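Side-chain contacts in Serine/threonine-protein kinase Tel1 (Chaetomium thermophilum, PDB 6SKY), which probably acts as an ATP-dependent serine/threonine kinase that senses DNA damage and switches on checkpoint signalling: residues G1668-G1673 / V1801-L1806; T1851-G1856 / A1861-W1866. All blocks are in the same frame, centred on the assembly; numbering follows the deposited sequence.

Interaction 1 (G1668-G1673 / V1801-L1806); sequences GSSEEG and VVHLVL
Ser1670 and Leu1804 mark the closest approach of the two backbones, with their CA atoms 6.7 Å apart. Ser1670 lies in the first turn of helix 1670-1684, just after Ser1669 at the N-cap position. Residues 1801-1806 lie within helix 1793-1808. Ser1670 OG and His1803 ND1 form a hydrogen bond, and either atom could be the donor. The modelled 2.5 Å between Ser1670 OG and His1803 ND1 is shorter than usual, and the exact length is doubtful at this resolution. The hydroxyl comes in at the edge of the imidazole, near its plane. His1803 CG is anti to the backbone N (chi1 172°), which carries the ring out from its helix to the serine. Beside this polar pair, Ser1670 CB rests on Leu1804 CG at 4.0 Å. Glu1671 bends at chi2, and its carboxylate end comes back to the same leucine, with OE2 3.7 Å from Leu1804 CD2. The contact thus joins a helix start to the flank of another helix in the alpha solenoid. Tyr1848 OH of helix 1836-1849 is a second hydrogen-bond partner of Ser1670 OG. Leu1780 of helix 1778-1781 packs on Leu1804, and Ala1715 of helix 1710-1719 touches Glu1671.

Interaction 2 (T1851-G1856 / A1861-W1866); sequences TQPLPG and ADRAHW
Trp1866 and Gln1852 share the hydrogen bond across this contact. The indole NE1 gives its hydrogen to the backbone O of Gln1852 at 3.0 Å, and the bond is fairly straight (164° at the hydrogen). The oxygen sits at the indole edge in the ring plane, while NE1 is tilted 35° from the carbonyl plane. Leu1854 covers one face of the same indole. Its CD2 stands 3.8 Å from the centroid of the six-membered ring of Trp1866 and only 10° off the ring normal, a CH-pi contact. Leu1854 CG lies 3.7 Å from Trp1866 CE2. The other branch, CD1, lies against the backbone O of Asp1862 and His1865 CB. Arg1863 runs extended from CG to NE along the Gln1852 carbonyl. Its guanidinium lays one face over the Gln1852-Pro1853 peptide bond, offset toward its rim, and NH1 reaches Pro1853 CB at 3.8 Å. NH1 also has a long, weak ion pair with Glu1857 OE1. The setting is an irregular connection between helices 1836-1849 and 1871-1880. In it, Pro1853, Leu1854 and Pro1855 follow an extended path close to polyproline II. The facing segment curls, with His1865 N bonded to Asp1862 O at 2.9 Å, and the ends of Arg1863 and Trp1866 reach across to residues 1851-1855. Further out, Asp1862 OD1 accepts a bond from Ser1859 N, and Thr1851 OG1 is hydrogen-bonded to Tyr1848 O at the end of helix 1836-1849. Lys1817 NZ bonds the backbone O of His1865. Leu1806 and Ala1807 of helix 1793-1808 pack against the indole.

In the fold
From the N terminus, interaction 1 comes first. It closes a long loop of 127 intervening residues, largely helical, and brings the start of helix 1670-1684 against helix 1793-1808. The chain then passes through helices 1815-1827 and 1836-1849. Interaction 2 follows and closes a short loop with four residues between its segments. The two loops are in series and neither nest nor cross. Their centres lie about 13 Å apart, and they touch. The rings of His1803 and Trp1866 meet edge-to-face, and Gln1852 NE2 lies 3.6 Å from His1803 CE1. Helix 1793-1808 therefore joins the earlier solenoid helices to the connection leading into helix 1871-1880.

Interaction 1 (G1668-G1673 / V1801-L1806)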
ATOM      1  N   GLY A1668     -50.329  -6.050 -30.062  1.00 59.78           N
ATOM      2  CA  GLY A1668     -48.929  -6.315 -30.287  1.00 59.78           C
ATOM      3  C   GLY A1668     -48.575  -6.792 -31.674  1.00 59.78           C
ATOM      4  O   GLY A1668     -47.506  -7.384 -31.846  1.00 59.78           O
ATOM      5  N   SER A1669     -49.423  -6.549 -32.662  1.00 49.54           N
ATOM      6  CA  SER A1669     -49.192  -7.013 -34.018  1.00 49.54           C
ATOM      7  C   SER A1669     -48.708  -5.874 -34.898  1.00 49.54           C
ATOM      8  O   SER A1669     -48.819  -4.699 -34.552  1.00 49.54           O
ATOM      9  CB  SER A1669     -50.468  -7.618 -34.598  1.00 49.54           C
ATOM     10  OG  SER A1669     -51.574  -6.759 -34.392  1.00 49.54           O
ATOM     11  N   SER A1670     -48.164  -6.243 -36.056  1.00 40.53           N
ATOM     12  CA  SER A1670     -47.733  -5.248 -37.025  1.00 40.53           C
ATOM     13  C   SER A1670     -48.903  -4.548 -37.693  1.00 40.53           C
ATOM     14  O   SER A1670     -48.745  -3.417 -38.158  1.00 40.53           O
ATOM     15  CB  SER A1670     -46.856  -5.897 -38.084  1.00 40.53           C
ATOM     16  OG  SER A1670     -45.718  -6.481 -37.496  1.00 40.53           O
ATOM     17  N   GLU A1671     -50.071  -5.188 -37.757  1.00 48.21           N
ATOM     18  CA  GLU A1671     -51.231  -4.524 -38.338  1.00 48.21           C
ATOM     19  C   GLU A1671     -51.645  -3.323 -37.507  1.00 48.21           C
ATOM     20  O   GLU A1671     -51.964  -2.266 -38.056  1.00 48.21           O
ATOM     21  CB  GLU A1671     -52.395  -5.499 -38.474  1.00 48.21           C
ATOM     22  CG  GLU A1671     -52.158  -6.617 -39.459  1.00 48.21           C
ATOM     23  CD  GLU A1671     -51.831  -7.933 -38.778  1.00 48.21           C
ATOM     24  OE1 GLU A1671     -51.588  -7.926 -37.554  1.00 48.21           O
ATOM     25  OE2 GLU A1671     -51.822  -8.977 -39.467  1.00 48.21           O
ATOM     26  N   GLU A1672     -51.648  -3.460 -36.183  1.00 52.38           N
ATOM     27  CA  GLU A1672     -51.935  -2.312 -35.334  1.00 52.38           C
ATOM     28  C   GLU A1672     -50.876  -1.233 -35.489  1.00 52.38           C
ATOM     29  O   GLU A1672     -51.186  -0.041 -35.434  1.00 52.38           O
ATOM     30  CB  GLU A1672     -52.034  -2.740 -33.878  1.00 52.38           C
ATOM     31  CG  GLU A1672     -53.361  -3.341 -33.500  1.00 52.38           C
ATOM     32  CD  GLU A1672     -53.417  -3.714 -32.041  1.00 52.38           C
ATOM     33  OE1 GLU A1672     -52.353  -4.025 -31.471  1.00 52.38           O
ATOM     34  OE2 GLU A1672     -54.519  -3.688 -31.454  1.00 52.38           O
ATOM     35  N   GLY A1673     -49.623  -1.629 -35.690  1.00 41.76           N
ATOM     36  CA  GLY A1673     -48.579  -0.641 -35.878  1.00 41.76           C
ATOM     37  C   GLY A1673     -48.781   0.166 -37.141  1.00 41.76           C
ATOM     38  O   GLY A1673     -48.674   1.395 -37.135  1.00 41.76           O
ATOM     39  N   VAL A1801     -43.742  -3.605 -42.353  1.00 30.20           N
ATOM     40  CA  VAL A1801     -43.913  -4.144 -43.694  1.00 30.20           C
ATOM     41  C   VAL A1801     -43.119  -5.428 -43.853  1.00 30.20           C
ATOM     42  O   VAL A1801     -43.630  -6.433 -44.364  1.00 30.20           O
ATOM     43  CB  VAL A1801     -43.506  -3.099 -44.744  1.00 30.20           C
ATOM     44  CG1 VAL A1801     -43.593  -3.683 -46.122  1.00 30.20           C
ATOM     45  CG2 VAL A1801     -44.388  -1.888 -44.641  1.00 30.20           C
ATOM     46  N   VAL A1802     -41.854  -5.414 -43.432  1.00 28.06           N
ATOM     47  CA  VAL A1802     -41.026  -6.611 -43.549  1.00 28.06           C
ATOM     48  C   VAL A1802     -41.664  -7.774 -42.805  1.00 28.06           C
ATOM     49  O   VAL A1802     -41.755  -8.891 -43.323  1.00 28.06           O
ATOM     50  CB  VAL A1802     -39.607  -6.334 -43.038  1.00 28.06           C
ATOM     51  CG1 VAL A1802     -38.847  -7.613 -42.935  1.00 28.06           C
ATOM     52  CG2 VAL A1802     -38.902  -5.399 -43.959  1.00 28.06           C
ATOM     53  N   HIS A1803     -42.133  -7.525 -41.582  1.00 27.09           N
ATOM     54  CA  HIS A1803     -42.738  -8.597 -40.808  1.00 27.09           C
ATOM     55  C   HIS A1803     -44.015  -9.104 -41.456  1.00 27.09           C
ATOM     56  O   HIS A1803     -44.249 -10.312 -41.495  1.00 27.09           O
ATOM     57  CB  HIS A1803     -43.021  -8.135 -39.387  1.00 27.09           C
ATOM     58  CG  HIS A1803     -43.809  -9.119 -38.586  1.00 27.09           C
ATOM     59  ND1 HIS A1803     -44.970  -8.786 -37.930  1.00 27.09           N
ATOM     60  CD2 HIS A1803     -43.607 -10.432 -38.346  1.00 27.09           C
ATOM     61  CE1 HIS A1803     -45.450  -9.851 -37.318  1.00 27.09           C
ATOM     62  NE2 HIS A1803     -44.639 -10.864 -37.554  1.00 27.09           N
ATOM     63  N   LEU A1804     -44.863  -8.206 -41.958  1.00 32.80           N
ATOM     64  CA  LEU A1804     -46.112  -8.647 -42.569  1.00 32.80           C
ATOM     65  C   LEU A1804     -45.855  -9.514 -43.791  1.00 32.80           C
ATOM     66  O   LEU A1804     -46.510 -10.544 -43.978  1.00 32.80           O
ATOM     67  CB  LEU A1804     -46.971  -7.447 -42.943  1.00 32.80           C
ATOM     68  CG  LEU A1804     -47.778  -6.818 -41.818  1.00 32.80           C
ATOM     69  CD1 LEU A1804     -48.361  -5.521 -42.275  1.00 32.80           C
ATOM     70  CD2 LEU A1804     -48.876  -7.746 -41.404  1.00 32.80           C
ATOM     71  N   VAL A1805     -44.882  -9.138 -44.616  1.00 33.57           N
ATOM     72  CA  VAL A1805     -44.584  -9.939 -45.798  1.00 33.57           C
ATOM     73  C   VAL A1805     -44.018 -11.298 -45.404  1.00 33.57           C
ATOM     74  O   VAL A1805     -44.439 -12.341 -45.928  1.00 33.57           O
ATOM     75  CB  VAL A1805     -43.626  -9.180 -46.724  1.00 33.57           C
ATOM     76  CG1 VAL A1805     -43.132 -10.086 -47.812  1.00 33.57           C
ATOM     77  CG2 VAL A1805     -44.325  -7.993 -47.309  1.00 33.57           C
ATOM     78  N   LEU A1806     -43.039 -11.311 -44.494  1.00 31.68           N
ATOM     79  CA  LEU A1806     -42.423 -12.573 -44.104  1.00 31.68           C
ATOM     80  C   LEU A1806     -43.431 -13.495 -43.441  1.00 31.68           C
ATOM     81  O   LEU A1806     -43.390 -14.711 -43.639  1.00 31.68           O
ATOM     82  CB  LEU A1806     -41.248 -12.322 -43.170  1.00 31.68           C
ATOM     83  CG  LEU A1806     -39.997 -11.659 -43.724  1.00 31.68           C
ATOM     84  CD1 LEU A1806     -39.014 -11.459 -42.615  1.00 31.68           C
ATOM     85  CD2 LEU A1806     -39.389 -12.499 -44.789  1.00 31.68           C
TER

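Interaction 2 (T1851-G1856 / A1861-W1866)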
ATOM      1  N   THR A1851     -38.611 -10.079 -31.764  1.00 24.73           N
ATOM      2  CA  THR A1851     -39.646 -10.020 -30.742  1.00 24.73           C
ATOM      3  C   THR A1851     -40.991 -10.535 -31.221  1.00 24.73           C
ATOM      4  O   THR A1851     -41.965 -10.457 -30.474  1.00 24.73           O
ATOM      5  CB  THR A1851     -39.821  -8.589 -30.230  1.00 24.73           C
ATOM      6  OG1 THR A1851     -40.487  -7.806 -31.219  1.00 24.73           O
ATOM      7  CG2 THR A1851     -38.493  -7.959 -29.935  1.00 24.73           C
ATOM      8  N   GLN A1852     -41.074 -11.053 -32.436  1.00 27.08           N
ATOM      9  CA  GLN A1852     -42.339 -11.485 -32.996  1.00 27.08           C
ATOM     10  C   GLN A1852     -42.400 -12.996 -33.022  1.00 27.08           C
ATOM     11  O   GLN A1852     -41.487 -13.630 -33.557  1.00 27.08           O
ATOM     12  CB  GLN A1852     -42.522 -10.935 -34.413  1.00 27.08           C
ATOM     13  CG  GLN A1852     -42.637  -9.435 -34.483  1.00 27.08           C
ATOM     14  CD  GLN A1852     -43.710  -8.899 -33.582  1.00 27.08           C
ATOM     15  OE1 GLN A1852     -43.450  -8.079 -32.717  1.00 27.08           O
ATOM     16  NE2 GLN A1852     -44.925  -9.360 -33.775  1.00 27.08           N
ATOM     17  N   PRO A1853     -43.440 -13.609 -32.463  1.00 30.01           N
ATOM     18  CA  PRO A1853     -43.484 -15.073 -32.401  1.00 30.01           C
ATOM     19  C   PRO A1853     -43.731 -15.698 -33.764  1.00 30.01           C
ATOM     20  O   PRO A1853     -44.649 -15.312 -34.485  1.00 30.01           O
ATOM     21  CB  PRO A1853     -44.641 -15.349 -31.438  1.00 30.01           C
ATOM     22  CG  PRO A1853     -45.433 -14.126 -31.436  1.00 30.01           C
ATOM     23  CD  PRO A1853     -44.496 -13.001 -31.647  1.00 30.01           C
ATOM     24  N   LEU A1854     -42.914 -16.673 -34.097  1.00 37.30           N
ATOM     25  CA  LEU A1854     -43.103 -17.459 -35.305  1.00 37.30           C
ATOM     26  C   LEU A1854     -44.230 -18.462 -35.096  1.00 37.30           C
ATOM     27  O   LEU A1854     -44.244 -19.162 -34.082  1.00 37.30           O
ATOM     28  CB  LEU A1854     -41.823 -18.194 -35.666  1.00 37.30           C
ATOM     29  CG  LEU A1854     -41.036 -17.727 -36.877  1.00 37.30           C
ATOM     30  CD1 LEU A1854     -39.769 -18.501 -36.996  1.00 37.30           C
ATOM     31  CD2 LEU A1854     -41.850 -17.929 -38.105  1.00 37.30           C
ATOM     32  N   PRO A1855     -45.185 -18.556 -36.013  1.00 45.93           N
ATOM     33  CA  PRO A1855     -46.258 -19.544 -35.858  1.00 45.93           C
ATOM     34  C   PRO A1855     -45.710 -20.963 -35.889  1.00 45.93           C
ATOM     35  O   PRO A1855     -44.955 -21.339 -36.787  1.00 45.93           O
ATOM     36  CB  PRO A1855     -47.169 -19.263 -37.056  1.00 45.93           C
ATOM     37  CG  PRO A1855     -46.878 -17.850 -37.415  1.00 45.93           C
ATOM     38  CD  PRO A1855     -45.427 -17.661 -37.154  1.00 45.93           C
ATOM     39  N   GLY A1856     -46.093 -21.751 -34.889  1.00 49.55           N
ATOM     40  CA  GLY A1856     -45.605 -23.108 -34.772  1.00 49.55           C
ATOM     41  C   GLY A1856     -44.170 -23.173 -34.298  1.00 49.55           C
ATOM     42  O   GLY A1856     -43.321 -23.787 -34.948  1.00 49.55           O
ATOM     43  N   ALA A1861     -35.738 -19.490 -29.528  1.00 39.50           N
ATOM     44  CA  ALA A1861     -34.587 -19.756 -30.376  1.00 39.50           C
ATOM     45  C   ALA A1861     -34.967 -20.036 -31.820  1.00 39.50           C
ATOM     46  O   ALA A1861     -34.070 -20.198 -32.652  1.00 39.50           O
ATOM     47  CB  ALA A1861     -33.788 -20.929 -29.816  1.00 39.50           C
ATOM     48  N   ASP A1862     -36.256 -20.105 -32.139  1.00 41.28           N
ATOM     49  CA  ASP A1862     -36.697 -20.255 -33.515  1.00 41.28           C
ATOM     50  C   ASP A1862     -36.972 -18.927 -34.192  1.00 41.28           C
ATOM     51  O   ASP A1862     -37.053 -18.886 -35.420  1.00 41.28           O
ATOM     52  CB  ASP A1862     -37.954 -21.115 -33.583  1.00 41.28           C
ATOM     53  CG  ASP A1862     -37.842 -22.362 -32.749  1.00 41.28           C
ATOM     54  OD1 ASP A1862     -38.216 -22.307 -31.564  1.00 41.28           O
ATOM     55  OD2 ASP A1862     -37.368 -23.394 -33.265  1.00 41.28           O
ATOM     56  N   ARG A1863     -37.095 -17.842 -33.433  1.00 31.44           N
ATOM     57  CA  ARG A1863     -37.224 -16.533 -34.051  1.00 31.44           C
ATOM     58  C   ARG A1863     -35.966 -16.115 -34.781  1.00 31.44           C
ATOM     59  O   ARG A1863     -35.908 -14.992 -35.284  1.00 31.44           O
ATOM     60  CB  ARG A1863     -37.588 -15.487 -33.004  1.00 31.44           C
ATOM     61  CG  ARG A1863     -38.896 -15.758 -32.336  1.00 31.44           C
ATOM     62  CD  ARG A1863     -39.181 -14.767 -31.256  1.00 31.44           C
ATOM     63  NE  ARG A1863     -40.348 -15.168 -30.493  1.00 31.44           N
ATOM     64  CZ  ARG A1863     -40.866 -14.466 -29.498  1.00 31.44           C
ATOM     65  NH1 ARG A1863     -41.931 -14.908 -28.860  1.00 31.44           N
ATOM     66  NH2 ARG A1863     -40.322 -13.321 -29.148  1.00 31.44           N
ATOM     67  N   ALA A1864     -34.956 -16.972 -34.831  1.00 36.07           N
ATOM     68  CA  ALA A1864     -33.805 -16.791 -35.696  1.00 36.07           C
ATOM     69  C   ALA A1864     -34.068 -17.266 -37.107  1.00 36.07           C
ATOM     70  O   ALA A1864     -33.146 -17.273 -37.925  1.00 36.07           O
ATOM     71  CB  ALA A1864     -32.596 -17.529 -35.129  1.00 36.07           C
ATOM     72  N   HIS A1865     -35.298 -17.669 -37.405  1.00 39.55           N
ATOM     73  CA  HIS A1865     -35.651 -18.176 -38.718  1.00 39.55           C
ATOM     74  C   HIS A1865     -36.489 -17.205 -39.530  1.00 39.55           C
ATOM     75  O   HIS A1865     -36.880 -17.545 -40.648  1.00 39.55           O
ATOM     76  CB  HIS A1865     -36.394 -19.503 -38.586  1.00 39.55           C
ATOM     77  CG  HIS A1865     -35.571 -20.593 -37.980  1.00 39.55           C
ATOM     78  ND1 HIS A1865     -36.095 -21.817 -37.634  1.00 39.55           N
ATOM     79  CD2 HIS A1865     -34.258 -20.641 -37.657  1.00 39.55           C
ATOM     80  CE1 HIS A1865     -35.141 -22.573 -37.122  1.00 39.55           C
ATOM     81  NE2 HIS A1865     -34.017 -21.882 -37.123  1.00 39.55           N
ATOM     82  N   TRP A1866     -36.794 -16.021 -39.001  1.00 30.84           N
ATOM     83  CA  TRP A1866     -37.435 -14.999 -39.818  1.00 30.84           C
ATOM     84  C   TRP A1866     -36.564 -14.663 -41.019  1.00 30.84           C
ATOM     85  O   TRP A1866     -37.000 -14.757 -42.167  1.00 30.84           O
ATOM     86  CB  TRP A1866     -37.709 -13.753 -38.985  1.00 30.84           C
ATOM     87  CG  TRP A1866     -38.892 -13.846 -38.097  1.00 30.84           C
ATOM     88  CD1 TRP A1866     -38.898 -13.779 -36.747  1.00 30.84           C
ATOM     89  CD2 TRP A1866     -40.250 -13.998 -38.496  1.00 30.84           C
ATOM     90  NE1 TRP A1866     -40.173 -13.885 -36.273  1.00 30.84           N
ATOM     91  CE2 TRP A1866     -41.024 -14.021 -37.332  1.00 30.84           C
ATOM     92  CE3 TRP A1866     -40.887 -14.120 -39.728  1.00 30.84           C
ATOM     93  CZ2 TRP A1866     -42.398 -14.166 -37.361  1.00 30.84           C
ATOM     94  CZ3 TRP A1866     -42.243 -14.264 -39.750  1.00 30.84           C
ATOM     95  CH2 TRP A1866     -42.988 -14.287 -38.579  1.00 30.84           C
TER